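PDB 4IRF: malarial CLPB2 atpase/hsp101 protein from Plasmodium falciparum, which probably couples ATP hydrolysis to protein unfolding and translocation in the parasitophorous vacuole, and is represented here by its amino-terminal cargo-binding domain. Local coordinates for residues Q9-N14 against L99-A104; K28-N33 against I70-T75; I40-A45 against E66-A71; K106-K111 against R147-T152. One frame throughout, in Å; residues are numbered along the deposited sequence.

Interaction 1 (Q9-N14 against L99-A104)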
loop_
_atom_site.group_PDB
_atom_site.type_symbol
_atom_site.label_atom_id
_atom_site.label_comp_id
_atom_site.label_asym_id
_atom_site.label_seq_id
_atom_site.Cartn_x
_atom_site.Cartn_y
_atom_site.Cartn_z
ATOM N N GLN A 9 15.215 15.245 -2.401
ATOM C CA GLN A 9 14.945 15.031 -3.809
ATOM C C GLN A 9 14.595 13.567 -4.120
ATOM O O GLN A 9 14.952 12.708 -3.361
ATOM C CB GLN A 9 16.153 15.464 -4.606
ATOM C CG GLN A 9 16.375 16.958 -4.596
ATOM C CD GLN A 9 17.093 17.402 -3.368
ATOM O OE1 GLN A 9 16.681 17.074 -2.258
ATOM N NE2 GLN A 9 18.178 18.154 -3.547
ATOM N N GLY A 10 13.895 13.311 -5.237
ATOM C CA GLY A 10 13.490 11.955 -5.682
ATOM C C GLY A 10 12.046 11.707 -6.228
ATOM O O GLY A 10 11.191 12.387 -5.790
ATOM N N LYS A 11 11.806 10.783 -7.141
ATOM C CA LYS A 11 10.453 10.604 -7.688
ATOM C C LYS A 11 9.406 10.097 -6.649
ATOM O O LYS A 11 8.245 10.322 -6.803
ATOM C CB LYS A 11 10.476 9.758 -8.953
ATOM C CG LYS A 11 9.490 8.675 -9.120
ATOM C CD LYS A 11 8.618 8.907 -10.338
ATOM C CE LYS A 11 9.179 8.250 -11.586
ATOM N NZ LYS A 11 8.231 8.173 -12.745
ATOM N N TYR A 12 9.853 9.441 -5.616
ATOM C CA TYR A 12 8.972 9.005 -4.570
ATOM C C TYR A 12 9.090 9.909 -3.431
ATOM O O TYR A 12 10.144 10.153 -3.055
ATOM C CB TYR A 12 9.385 7.638 -4.103
ATOM C CG TYR A 12 8.943 6.620 -5.048
ATOM C CD1 TYR A 12 9.467 6.541 -6.259
ATOM C CD2 TYR A 12 7.941 5.812 -4.731
ATOM C CE1 TYR A 12 9.045 5.618 -7.142
ATOM C CE2 TYR A 12 7.490 4.915 -5.576
ATOM C CZ TYR A 12 8.064 4.820 -6.809
ATOM O OH TYR A 12 7.672 3.865 -7.620
ATOM N N LEU A 13 7.971 10.309 -2.847
ATOM C CA LEU A 13 8.040 11.060 -1.623
ATOM C C LEU A 13 8.607 10.246 -0.471
ATOM O O LEU A 13 8.537 9.074 -0.450
ATOM C CB LEU A 13 6.699 11.585 -1.212
ATOM C CG LEU A 13 6.010 12.536 -2.153
ATOM C CD1 LEU A 13 4.655 12.896 -1.643
ATOM C CD2 LEU A 13 6.833 13.751 -2.368
ATOM N N ASN A 14 9.132 10.946 0.499
ATOM C CA ASN A 14 9.623 10.306 1.692
ATOM C C ASN A 14 8.613 9.417 2.342
ATOM O O ASN A 14 8.927 8.399 2.804
ATOM C CB ASN A 14 9.972 11.292 2.735
ATOM C CG ASN A 14 11.420 11.458 2.932
ATOM O OD1 ASN A 14 12.111 10.699 3.680
ATOM N ND2 ASN A 14 11.898 12.498 2.366
ATOM N N LEU A 99 2.528 0.658 -11.565
ATOM C CA LEU A 99 1.184 1.215 -11.635
ATOM C C LEU A 99 1.031 2.520 -10.816
ATOM O O LEU A 99 0.382 3.474 -11.272
ATOM C CB LEU A 99 0.188 0.161 -11.168
ATOM C CG LEU A 99 0.035 -1.040 -12.089
ATOM C CD1 LEU A 99 -0.704 -2.119 -11.353
ATOM C CD2 LEU A 99 -0.757 -0.600 -13.314
ATOM N N ALA A 100 1.649 2.582 -9.641
ATOM C CA ALA A 100 1.701 3.827 -8.869
ATOM C C ALA A 100 2.309 4.982 -9.643
ATOM O O ALA A 100 1.769 6.093 -9.670
ATOM C CB ALA A 100 2.476 3.619 -7.555
ATOM N N GLU A 101 3.431 4.702 -10.300
ATOM C CA GLU A 101 4.083 5.679 -11.157
ATOM C C GLU A 101 3.191 6.092 -12.319
ATOM O O GLU A 101 3.088 7.281 -12.631
ATOM C CB GLU A 101 5.417 5.111 -11.670
ATOM C CG GLU A 101 6.491 5.092 -10.596
ATOM C CD GLU A 101 7.754 4.345 -11.031
ATOM O OE1 GLU A 101 8.185 4.514 -12.198
ATOM O OE2 GLU A 101 8.301 3.580 -10.203
ATOM N N ALA A 102 2.515 5.130 -12.936
ATOM C CA ALA A 102 1.612 5.465 -14.036
ATOM C C ALA A 102 0.447 6.340 -13.581
ATOM O O ALA A 102 0.024 7.262 -14.317
ATOM C CB ALA A 102 1.091 4.193 -14.743
ATOM N N ALA A 103 -0.097 6.017 -12.406
ATOM C CA ALA A 103 -1.223 6.774 -11.871
ATOM C C ALA A 103 -0.793 8.183 -11.515
ATOM O O ALA A 103 -1.531 9.131 -11.786
ATOM C CB ALA A 103 -1.824 6.089 -10.640
ATOM N N ALA A 104 0.392 8.330 -10.916
ATOM C CA ALA A 104 0.926 9.646 -10.573
ATOM C C ALA A 104 1.107 10.497 -11.832
ATOM O O ALA A 104 0.707 11.648 -11.881
ATOM C CB ALA A 104 2.227 9.534 -9.794
HETATM O O HOH W 1 5.612 8.887 -12.059
#
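A polar clasp at the surface fastens the loop leading into helix 14-29 to the flank of helix 91-106, with Glu101 gripped by two consecutive loop residues, Lys11 and Tyr12. Its firmer half is a hydrogen bond in which Tyr12 OH donates to Glu101 OE2 over 2.7 Å. The acceptor lies at the edge of the phenol ring, in the ring plane, whereas the carboxylate stands nearly perpendicular to that ring, the two planes 89° apart. OE2 accepts on its anti lone pair, the one facing away from OE1, and OE1 is the oxygen that deals with the lysine.

That second half is looser: the salt bridge from Lys11 NZ to Glu101 OE1 is long, at 3.7 Å. The lysine chain bends at chi2 and chi3 and crosses the extended glutamate at about a right angle. A water accepts from Lys11 NZ at 2.8 Å and donates to Glu101 O at 3.0 Å, which links the ammonium to the backbone of the same residue. Nearby, backbone hydrogen bonds between Lys11 and Leu13 on one side and Val112 on the other anchor this loop in the helical Clp amino-terminal domain, and Tyr12 also packs on Leu97.

Both carboxylate oxygens thus have a partner, one close and neutral, the other charged but distant; such surroundings would be expected to favour the ionised form of Glu101 and to restrict its rotation.

Interaction 2 (K28-N33 against I70-T75)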
loop_
_atom_site.group_PDB
_atom_site.type_symbol
_atom_site.label_atom_id
_atom_site.label_comp_id
_atom_site.label_asym_id
_atom_site.label_seq_id
_atom_site.Cartn_x
_atom_site.Cartn_y
_atom_site.Cartn_z
ATOM N N LYS A 28 9.404 -9.343 6.625
ATOM C CA LYS A 28 10.327 -10.236 7.349
ATOM C C LYS A 28 9.618 -10.876 8.559
ATOM O O LYS A 28 9.847 -11.999 8.865
ATOM C CB LYS A 28 11.583 -9.518 7.802
ATOM C CG LYS A 28 12.373 -9.025 6.635
ATOM C CD LYS A 28 13.826 -8.803 6.903
ATOM C CE LYS A 28 13.981 -7.745 7.915
ATOM N NZ LYS A 28 14.118 -8.342 9.229
ATOM N N SER A 29 8.778 -10.107 9.212
ATOM C CA SER A 29 8.071 -10.632 10.381
ATOM C C SER A 29 7.187 -11.828 10.043
ATOM O O SER A 29 6.957 -12.715 10.889
ATOM C CB SER A 29 7.248 -9.530 11.031
ATOM O OG SER A 29 6.661 -10.008 12.223
ATOM N N TYR A 30 6.715 -11.874 8.804
ATOM C CA TYR A 30 5.908 -12.985 8.304
ATOM C C TYR A 30 6.746 -13.980 7.509
ATOM O O TYR A 30 6.219 -14.788 6.741
ATOM C CB TYR A 30 4.684 -12.461 7.512
ATOM C CG TYR A 30 3.650 -11.860 8.442
ATOM C CD1 TYR A 30 2.630 -12.653 8.989
ATOM C CD2 TYR A 30 3.736 -10.533 8.852
ATOM C CE1 TYR A 30 1.701 -12.109 9.877
ATOM C CE2 TYR A 30 2.808 -9.981 9.735
ATOM C CZ TYR A 30 1.803 -10.778 10.248
ATOM O OH TYR A 30 0.888 -10.253 11.125
ATOM N N GLY A 31 8.058 -13.921 7.729
ATOM C CA GLY A 31 8.991 -14.894 7.201
ATOM C C GLY A 31 9.215 -14.796 5.711
ATOM O O GLY A 31 9.632 -15.780 5.079
ATOM N N HIS A 32 8.905 -13.632 5.126
ATOM C CA HIS A 32 9.075 -13.436 3.689
ATOM C C HIS A 32 10.396 -12.746 3.383
ATOM O O HIS A 32 10.703 -11.738 3.999
ATOM C CB HIS A 32 7.975 -12.526 3.156
ATOM C CG HIS A 32 6.643 -13.197 3.037
ATOM N ND1 HIS A 32 6.258 -13.885 1.909
ATOM C CD2 HIS A 32 5.607 -13.280 3.901
ATOM C CE1 HIS A 32 5.044 -14.378 2.089
ATOM N NE2 HIS A 32 4.622 -14.009 3.284
ATOM N N ASN A 33 11.173 -13.287 2.452
ATOM C CA ASN A 33 12.325 -12.555 1.924
ATOM C C ASN A 33 11.958 -11.775 0.650
ATOM O O ASN A 33 12.814 -11.166 0.015
ATOM C CB ASN A 33 13.529 -13.488 1.666
ATOM C CG ASN A 33 13.185 -14.661 0.758
ATOM O OD1 ASN A 33 12.053 -14.803 0.298
ATOM N ND2 ASN A 33 14.181 -15.513 0.488
ATOM N N ILE A 70 -5.581 -10.869 9.087
ATOM C CA ILE A 70 -6.017 -12.181 8.618
ATOM C C ILE A 70 -5.276 -12.620 7.346
ATOM O O ILE A 70 -4.797 -13.753 7.254
ATOM C CB ILE A 70 -7.552 -12.231 8.417
ATOM C CG1 ILE A 70 -8.247 -12.304 9.780
ATOM C CG2 ILE A 70 -7.950 -13.394 7.524
ATOM C CD1 ILE A 70 -9.691 -11.757 9.777
ATOM N N ALA A 71 -5.142 -11.707 6.386
ATOM C CA ALA A 71 -4.451 -11.987 5.135
ATOM C C ALA A 71 -2.940 -12.158 5.333
ATOM O O ALA A 71 -2.327 -12.988 4.660
ATOM C CB ALA A 71 -4.720 -10.875 4.123
ATOM N N LEU A 72 -2.354 -11.362 6.229
ATOM C CA LEU A 72 -0.941 -11.516 6.580
ATOM C C LEU A 72 -0.679 -12.910 7.129
ATOM O O LEU A 72 0.324 -13.533 6.791
ATOM C CB LEU A 72 -0.479 -10.485 7.591
ATOM C CG LEU A 72 -0.372 -9.044 7.086
ATOM C CD1 LEU A 72 -0.035 -8.088 8.200
ATOM C CD2 LEU A 72 0.700 -9.000 5.973
ATOM N N GLU A 73 -1.584 -13.418 7.959
ATOM C CA GLU A 73 -1.329 -14.714 8.598
ATOM C C GLU A 73 -1.533 -15.846 7.611
ATOM O O GLU A 73 -0.725 -16.770 7.547
ATOM C CB GLU A 73 -2.182 -14.916 9.856
ATOM C CG GLU A 73 -1.487 -14.530 11.165
ATOM C CD GLU A 73 -0.176 -15.276 11.402
ATOM O OE1 GLU A 73 -0.015 -16.396 10.885
ATOM O OE2 GLU A 73 0.695 -14.726 12.114
ATOM N N GLN A 74 -2.580 -15.740 6.803
ATOM C CA GLN A 74 -2.851 -16.728 5.756
ATOM C C GLN A 74 -1.689 -16.899 4.786
ATOM O O GLN A 74 -1.450 -17.994 4.265
ATOM C CB GLN A 74 -4.074 -16.322 4.949
ATOM C CG GLN A 74 -5.383 -16.389 5.687
ATOM C CD GLN A 74 -6.545 -16.204 4.732
ATOM O OE1 GLN A 74 -6.569 -15.259 3.931
ATOM N NE2 GLN A 74 -7.501 -17.122 4.785
ATOM N N THR A 75 -0.978 -15.810 4.524
ATOM C CA THR A 75 0.094 -15.827 3.534
ATOM C C THR A 75 1.477 -15.915 4.156
ATOM O O THR A 75 2.472 -15.782 3.431
ATOM C CB THR A 75 0.015 -14.592 2.598
ATOM O OG1 THR A 75 0.135 -13.397 3.377
ATOM C CG2 THR A 75 -1.317 -14.588 1.861
HETATM O O HOH W 2 2.418 -12.679 4.904
#
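Tyr30 and His32 share nearly the same first torsion, chi1 -73° and -75°, which sets each CG beside its own backbone N and sends both rings from the end of helix 14-29 toward the end of helix 61-74. Leu72 adopts a similar turn and meets the tyrosine with its CB over one ring face, a CH-pi contact 3.8 Å from the Tyr30 centroid and offset toward the rim. Leu72 CD1 follows along the same ring, 3.7 Å from Tyr30 CE2, while Tyr30 CD1 lies 3.3 Å from Leu72 O. Glu73 OE2 also comes near Tyr30, but its stronger partner is Arg76, in a salt bridge.

The polar link is made by His32 and Thr75. His32 NE2 donates to Thr75 O at 2.8 Å with a bent N-H...O angle of 132°; the acceptor is close to the imidazole plane, yet the donor stands above the carbonyl plane. A water joins the two residues again, accepting a weak bond from His32 NE2 and donating to Thr75 OG1 at 2.8 Å. Thr75 OG1 in turn donates to Ala71 O, which Thr75 N reaches from the opposite face.

Gly31, at positive phi, is the C-prime residue of the Schellman motif that ends the first helix. The ring contact and the His32 bond thus join the ends of helices 14-29 and 61-74; the bond from NE2 implies a histidine tautomer, or charged form, that carries a proton there.

Interaction 3 (I40-A45 against E66-A71)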
loop_
_atom_site.group_PDB
_atom_site.type_symbol
_atom_site.label_atom_id
_atom_site.label_comp_id
_atom_site.label_asym_id
_atom_site.label_seq_id
_atom_site.Cartn_x
_atom_site.Cartn_y
_atom_site.Cartn_z
ATOM N N ILE A 40 2.845 -4.179 2.029
ATOM C CA ILE A 40 2.836 -2.756 1.813
ATOM C C ILE A 40 1.527 -2.168 2.323
ATOM O O ILE A 40 1.560 -1.105 2.948
ATOM C CB ILE A 40 3.013 -2.391 0.348
ATOM C CG1 ILE A 40 4.406 -2.883 -0.098
ATOM C CG2 ILE A 40 2.872 -0.881 0.161
ATOM C CD1 ILE A 40 4.690 -2.540 -1.546
ATOM N N LEU A 41 0.424 -2.875 2.052
ATOM C CA LEU A 41 -0.909 -2.420 2.563
ATOM C C LEU A 41 -0.900 -2.312 4.101
ATOM O O LEU A 41 -1.362 -1.298 4.654
ATOM C CB LEU A 41 -2.039 -3.306 2.042
ATOM C CG LEU A 41 -3.393 -2.886 2.625
ATOM C CD1 LEU A 41 -3.725 -1.460 2.266
ATOM C CD2 LEU A 41 -4.476 -3.825 2.196
ATOM N N SER A 42 -0.331 -3.314 4.777
ATOM C CA SER A 42 -0.250 -3.281 6.252
ATOM C C SER A 42 0.438 -2.000 6.691
ATOM O O SER A 42 -0.063 -1.250 7.536
ATOM C CB SER A 42 0.538 -4.484 6.766
ATOM O OG SER A 42 0.678 -4.450 8.183
ATOM N N ALA A 43 1.586 -1.709 6.060
ATOM C CA ALA A 43 2.356 -0.500 6.342
ATOM C C ALA A 43 1.606 0.813 6.042
ATOM O O ALA A 43 1.713 1.805 6.766
ATOM C CB ALA A 43 3.691 -0.550 5.567
ATOM N N LEU A 44 0.876 0.820 4.938
ATOM C CA LEU A 44 0.188 2.018 4.489
ATOM C C LEU A 44 -0.933 2.314 5.482
ATOM O O LEU A 44 -1.017 3.440 5.984
ATOM C CB LEU A 44 -0.321 1.806 3.058
ATOM C CG LEU A 44 -0.802 3.064 2.346
ATOM C CD1 LEU A 44 -0.544 2.973 0.849
ATOM C CD2 LEU A 44 -2.290 3.200 2.594
ATOM N N ALA A 45 -1.696 1.272 5.827
ATOM C CA ALA A 45 -2.845 1.418 6.751
ATOM C C ALA A 45 -2.387 1.996 8.093
ATOM O O ALA A 45 -3.104 2.782 8.717
ATOM C CB ALA A 45 -3.547 0.114 6.928
ATOM N N GLU A 66 -8.018 -5.580 10.746
ATOM C CA GLU A 66 -8.422 -6.951 11.018
ATOM C C GLU A 66 -8.402 -7.798 9.732
ATOM O O GLU A 66 -7.929 -8.944 9.724
ATOM C CB GLU A 66 -9.801 -6.892 11.697
ATOM C CG GLU A 66 -10.654 -8.139 11.703
ATOM C CD GLU A 66 -12.006 -7.849 12.347
ATOM O OE1 GLU A 66 -12.033 -7.565 13.568
ATOM O OE2 GLU A 66 -13.032 -7.863 11.627
ATOM N N TYR A 67 -8.872 -7.232 8.623
ATOM C CA TYR A 67 -8.786 -7.930 7.343
ATOM C C TYR A 67 -7.312 -8.120 6.941
ATOM O O TYR A 67 -6.919 -9.146 6.376
ATOM C CB TYR A 67 -9.494 -7.124 6.248
ATOM C CG TYR A 67 -11.002 -7.348 6.160
ATOM C CD1 TYR A 67 -11.517 -8.596 5.834
ATOM C CD2 TYR A 67 -11.891 -6.301 6.351
ATOM C CE1 TYR A 67 -12.892 -8.809 5.732
ATOM C CE2 TYR A 67 -13.272 -6.494 6.256
ATOM C CZ TYR A 67 -13.764 -7.749 5.944
ATOM O OH TYR A 67 -15.129 -7.959 5.846
ATOM N N ILE A 68 -6.513 -7.098 7.201
ATOM C CA ILE A 68 -5.108 -7.129 6.766
ATOM C C ILE A 68 -4.363 -8.214 7.540
ATOM O O ILE A 68 -3.629 -9.019 6.949
ATOM C CB ILE A 68 -4.415 -5.770 6.944
ATOM C CG1 ILE A 68 -5.014 -4.758 5.955
ATOM C CG2 ILE A 68 -2.900 -5.913 6.699
ATOM C CD1 ILE A 68 -4.600 -3.347 6.194
ATOM N N ASP A 69 -4.586 -8.248 8.853
ATOM C CA ASP A 69 -3.911 -9.213 9.717
ATOM C C ASP A 69 -4.309 -10.648 9.398
ATOM O O ASP A 69 -3.465 -11.550 9.406
ATOM C CB ASP A 69 -4.113 -8.859 11.196
ATOM C CG ASP A 69 -3.437 -7.558 11.577
ATOM O OD1 ASP A 69 -2.539 -7.101 10.835
ATOM O OD2 ASP A 69 -3.790 -6.980 12.620
ATOM N N ILE A 70 -5.581 -10.869 9.087
ATOM C CA ILE A 70 -6.017 -12.181 8.618
ATOM C C ILE A 70 -5.276 -12.620 7.346
ATOM O O ILE A 70 -4.797 -13.753 7.254
ATOM C CB ILE A 70 -7.552 -12.231 8.417
ATOM C CG1 ILE A 70 -8.247 -12.304 9.780
ATOM C CG2 ILE A 70 -7.950 -13.394 7.524
ATOM C CD1 ILE A 70 -9.691 -11.757 9.777
ATOM N N ALA A 71 -5.142 -11.707 6.386
ATOM C CA ALA A 71 -4.451 -11.987 5.135
ATOM C C ALA A 71 -2.940 -12.158 5.333
ATOM O O ALA A 71 -2.327 -12.988 4.660
ATOM C CB ALA A 71 -4.720 -10.875 4.123
HETATM O O HOH W 3 -1.611 -4.431 9.675
#
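Apolar packing dominates where Ile68, on helix 61-74, presses into helix 37-46 between Leu41, Ser42 and Ala45. Its two branches divide the work. The longer one, CG1 to CD1, runs toward Leu41 and Ala45: Ile68 CD1 sits 3.7 Å from Ala45 CB and 3.8 Å from Leu41 CG, and Ile68 CG1 meets Leu41 CD2 at 3.9 Å. With chi1 at -68°, CG2 is swung to the other side, where it rests 3.7 Å from Ser42 CB. One isoleucine therefore spans a full helical turn of its partner.

The two short helical segments run nearly antiparallel, their axes 10.0 Å apart at closest approach and crossing at -153°. Both belong to the first of two Clp amino-terminal sequence motifs in this mainly helical domain. Leu41 also reaches Val127 and Phe131 of helix 125-133, and Ala45 touches Phe54 of helix 48-56, which carries the apolar layer beyond the pair.

Polar contact is indirect and lies on the CG2 side. A single water stands 2.7 Å from Ser42 OG and donates to Asp69 OD1 at 3.1 Å, bridging the helices. The second carboxylate oxygen, Asp69 OD2, forms a salt bridge with Lys65 one turn earlier on its own helix.

Interaction 4 (K106-K111 against R147-T152)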
loop_
_atom_site.group_PDB
_atom_site.type_symbol
_atom_site.label_atom_id
_atom_site.label_comp_id
_atom_site.label_asym_id
_atom_site.label_seq_id
_atom_site.Cartn_x
_atom_site.Cartn_y
_atom_site.Cartn_z
ATOM N N LYS A 106 -0.434 10.164 -14.660
ATOM C CA LYS A 106 -1.761 10.465 -15.209
ATOM C C LYS A 106 -2.422 11.662 -14.515
ATOM O O LYS A 106 -3.069 12.486 -15.177
ATOM C CB LYS A 106 -2.716 9.254 -15.176
ATOM C CG LYS A 106 -3.972 9.598 -15.942
ATOM C CD LYS A 106 -5.132 8.632 -15.894
ATOM C CE LYS A 106 -5.264 7.773 -14.719
ATOM N NZ LYS A 106 -6.572 7.067 -14.969
ATOM N N TYR A 107 -2.276 11.743 -13.193
ATOM C CA TYR A 107 -2.878 12.840 -12.430
ATOM C C TYR A 107 -1.926 14.017 -12.255
ATOM O O TYR A 107 -2.117 14.867 -11.381
ATOM C CB TYR A 107 -3.449 12.336 -11.109
ATOM C CG TYR A 107 -4.660 11.455 -11.305
ATOM C CD1 TYR A 107 -4.541 10.086 -11.502
ATOM C CD2 TYR A 107 -5.940 12.003 -11.320
ATOM C CE1 TYR A 107 -5.671 9.284 -11.688
ATOM C CE2 TYR A 107 -7.058 11.207 -11.527
ATOM C CZ TYR A 107 -6.921 9.860 -11.700
ATOM O OH TYR A 107 -8.057 9.093 -11.882
ATOM N N LYS A 108 -0.924 14.045 -13.112
ATOM C CA LYS A 108 -0.036 15.125 -13.253
ATOM C C LYS A 108 0.748 15.463 -11.974
ATOM O O LYS A 108 1.122 16.549 -11.785
ATOM C CB LYS A 108 -0.758 16.349 -13.850
ATOM C CG LYS A 108 -1.471 16.023 -15.145
ATOM C CD LYS A 108 -2.614 16.988 -15.409
ATOM C CE LYS A 108 -3.277 16.974 -16.789
ATOM N NZ LYS A 108 -3.807 15.756 -17.367
ATOM N N SER A 109 1.001 14.454 -11.147
ATOM C CA SER A 109 1.839 14.578 -9.964
ATOM C C SER A 109 3.294 14.257 -10.320
ATOM O O SER A 109 3.587 13.189 -10.856
ATOM C CB SER A 109 1.345 13.625 -8.880
ATOM O OG SER A 109 2.234 13.618 -7.792
ATOM N N PRO A 110 4.216 15.183 -10.021
ATOM C CA PRO A 110 5.628 14.935 -10.322
ATOM C C PRO A 110 6.259 13.960 -9.322
ATOM O O PRO A 110 7.363 13.448 -9.581
ATOM C CB PRO A 110 6.252 16.325 -10.204
ATOM C CG PRO A 110 5.403 17.008 -9.170
ATOM C CD PRO A 110 4.003 16.467 -9.331
ATOM N N LYS A 111 5.560 13.685 -8.219
ATOM C CA LYS A 111 5.999 12.649 -7.281
ATOM C C LYS A 111 4.936 11.574 -7.020
ATOM O O LYS A 111 3.720 11.833 -7.128
ATOM C CB LYS A 111 6.404 13.256 -5.943
ATOM C CG LYS A 111 7.182 14.551 -6.020
ATOM C CD LYS A 111 8.654 14.311 -6.298
ATOM C CE LYS A 111 9.451 15.583 -6.002
ATOM N NZ LYS A 111 10.888 15.340 -6.260
ATOM N N ARG A 147 -9.614 13.902 -6.485
ATOM C CA ARG A 147 -9.615 14.983 -5.509
ATOM C C ARG A 147 -8.257 15.468 -5.117
ATOM O O ARG A 147 -8.052 16.626 -4.884
ATOM C CB ARG A 147 -10.345 14.573 -4.224
ATOM C CG ARG A 147 -11.770 14.135 -4.384
ATOM C CD ARG A 147 -12.467 14.131 -3.037
ATOM N NE ARG A 147 -12.116 12.960 -2.278
ATOM C CZ ARG A 147 -12.716 11.807 -2.438
ATOM N NH1 ARG A 147 -13.702 11.706 -3.278
ATOM N NH2 ARG A 147 -12.331 10.780 -1.758
ATOM N N LYS A 148 -7.362 14.588 -5.042
ATOM C CA LYS A 148 -6.031 14.997 -4.730
ATOM C C LYS A 148 -5.490 15.922 -5.816
ATOM O O LYS A 148 -4.880 16.901 -5.551
ATOM C CB LYS A 148 -5.116 13.795 -4.526
ATOM C CG LYS A 148 -3.747 14.216 -4.129
ATOM C CD LYS A 148 -2.811 13.050 -4.172
ATOM C CE LYS A 148 -1.442 13.430 -3.709
ATOM N NZ LYS A 148 -1.333 13.741 -2.284
ATOM N N PHE A 149 -5.668 15.589 -7.073
ATOM C CA PHE A 149 -5.179 16.463 -8.132
ATOM C C PHE A 149 -5.794 17.893 -8.019
ATOM O O PHE A 149 -5.148 18.971 -8.107
ATOM C CB PHE A 149 -5.546 15.776 -9.440
ATOM C CG PHE A 149 -5.389 16.610 -10.646
ATOM C CD1 PHE A 149 -4.215 17.205 -10.938
ATOM C CD2 PHE A 149 -6.427 16.760 -11.493
ATOM C CE1 PHE A 149 -4.062 17.954 -12.070
ATOM C CE2 PHE A 149 -6.294 17.512 -12.623
ATOM C CZ PHE A 149 -5.113 18.103 -12.908
ATOM N N GLU A 150 -7.076 17.849 -7.781
ATOM C CA GLU A 150 -7.860 19.077 -7.785
ATOM C C GLU A 150 -7.480 19.999 -6.670
ATOM O O GLU A 150 -7.660 21.163 -6.796
ATOM C CB GLU A 150 -9.350 18.828 -7.909
ATOM C CG GLU A 150 -9.691 18.337 -9.296
ATOM C CD GLU A 150 -11.150 18.106 -9.550
ATOM O OE1 GLU A 150 -11.902 17.899 -8.587
ATOM O OE2 GLU A 150 -11.537 18.108 -10.710
ATOM N N LYS A 151 -6.886 19.486 -5.601
ATOM C CA LYS A 151 -6.431 20.317 -4.503
ATOM C C LYS A 151 -5.181 21.044 -4.869
ATOM O O LYS A 151 -4.806 21.990 -4.227
ATOM C CB LYS A 151 -6.201 19.472 -3.248
ATOM C CG LYS A 151 -7.470 18.883 -2.655
ATOM C CD LYS A 151 -7.167 18.037 -1.430
ATOM C CE LYS A 151 -8.438 17.468 -0.822
ATOM N NZ LYS A 151 -8.153 16.617 0.366
ATOM N N THR A 152 -4.550 20.590 -5.932
ATOM C CA THR A 152 -3.410 21.194 -6.556
ATOM C C THR A 152 -3.762 22.508 -7.303
ATOM O O THR A 152 -2.903 23.274 -7.671
ATOM C CB THR A 152 -2.807 20.117 -7.519
ATOM O OG1 THR A 152 -1.582 19.617 -7.011
ATOM C CG2 THR A 152 -2.615 20.511 -8.948
#
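Phe149, near the carboxy-terminal end of helix 138-151, leans its ring against the turn that follows helix 91-106, where Tyr107 and Lys108 receive it. Its conformation decides the contact: at chi1 168° the phenyl group lies opposite the backbone N across the CA-CB bond and extends to the backbone of the turn. The nearest approach is to a carbonyl, with Tyr107 O 3.2 Å from Phe149 CD1; the same oxygen lies 3.8 Å from Phe149 CG and 3.7 Å from Phe149 CE1, so it follows one side of the ring obliquely.

Tyr107 answers differently. Its chi1 of -69° holds the phenol alongside, and the aromatic groups do not stack: Phe149 CB approaches the edge of the tyrosine ring, near its plane, 4.2 Å from Tyr107 CD2. Lys108 flanks the phenylalanine ring farther out, its CB 4.1 Å from Phe149 CE1. The lysine chain, extended until it bends at chi4, also takes its CD past Phe149 CZ obliquely, but it is modelled in two conformers, which leaves that touch doubtful.

Next to Phe149, Lys148 points its amino group elsewhere, into salt bridges with Asp113 and Glu115 around the start of helix 114-121. The same short region of helix 138-151 is therefore held by an aromatic contact and by charges.

The turn that receives the ring is a Schellman motif: Lys108, with phi at 60°, is the C-prime residue, Lys108 N bonds to Asn105 O and Ser109 N to Ala104 O, the classic close of an alpha helix.

The four contacts form two neighbouring pairs on opposite sides of the chain's centre. Interactions 1 and 4 have centres 11 Å apart and meet directly, through the shared end of helix 91-106 and through Lys111, whose NZ probably bonds to Gly10 O at 3.0 Å and whose CB packs against Leu13 CD2. Interactions 2 and 3, with centres 10 Å apart, share Ile70 and Ala71 on helix 61-74, and Leu72 CD1 lies 3.7 Å from Ser42 OG. Both are nested in the chain loop that interaction 1 closes. Between the pairs, interactions 2 and 4 are farthest apart, about 33 Å between centres.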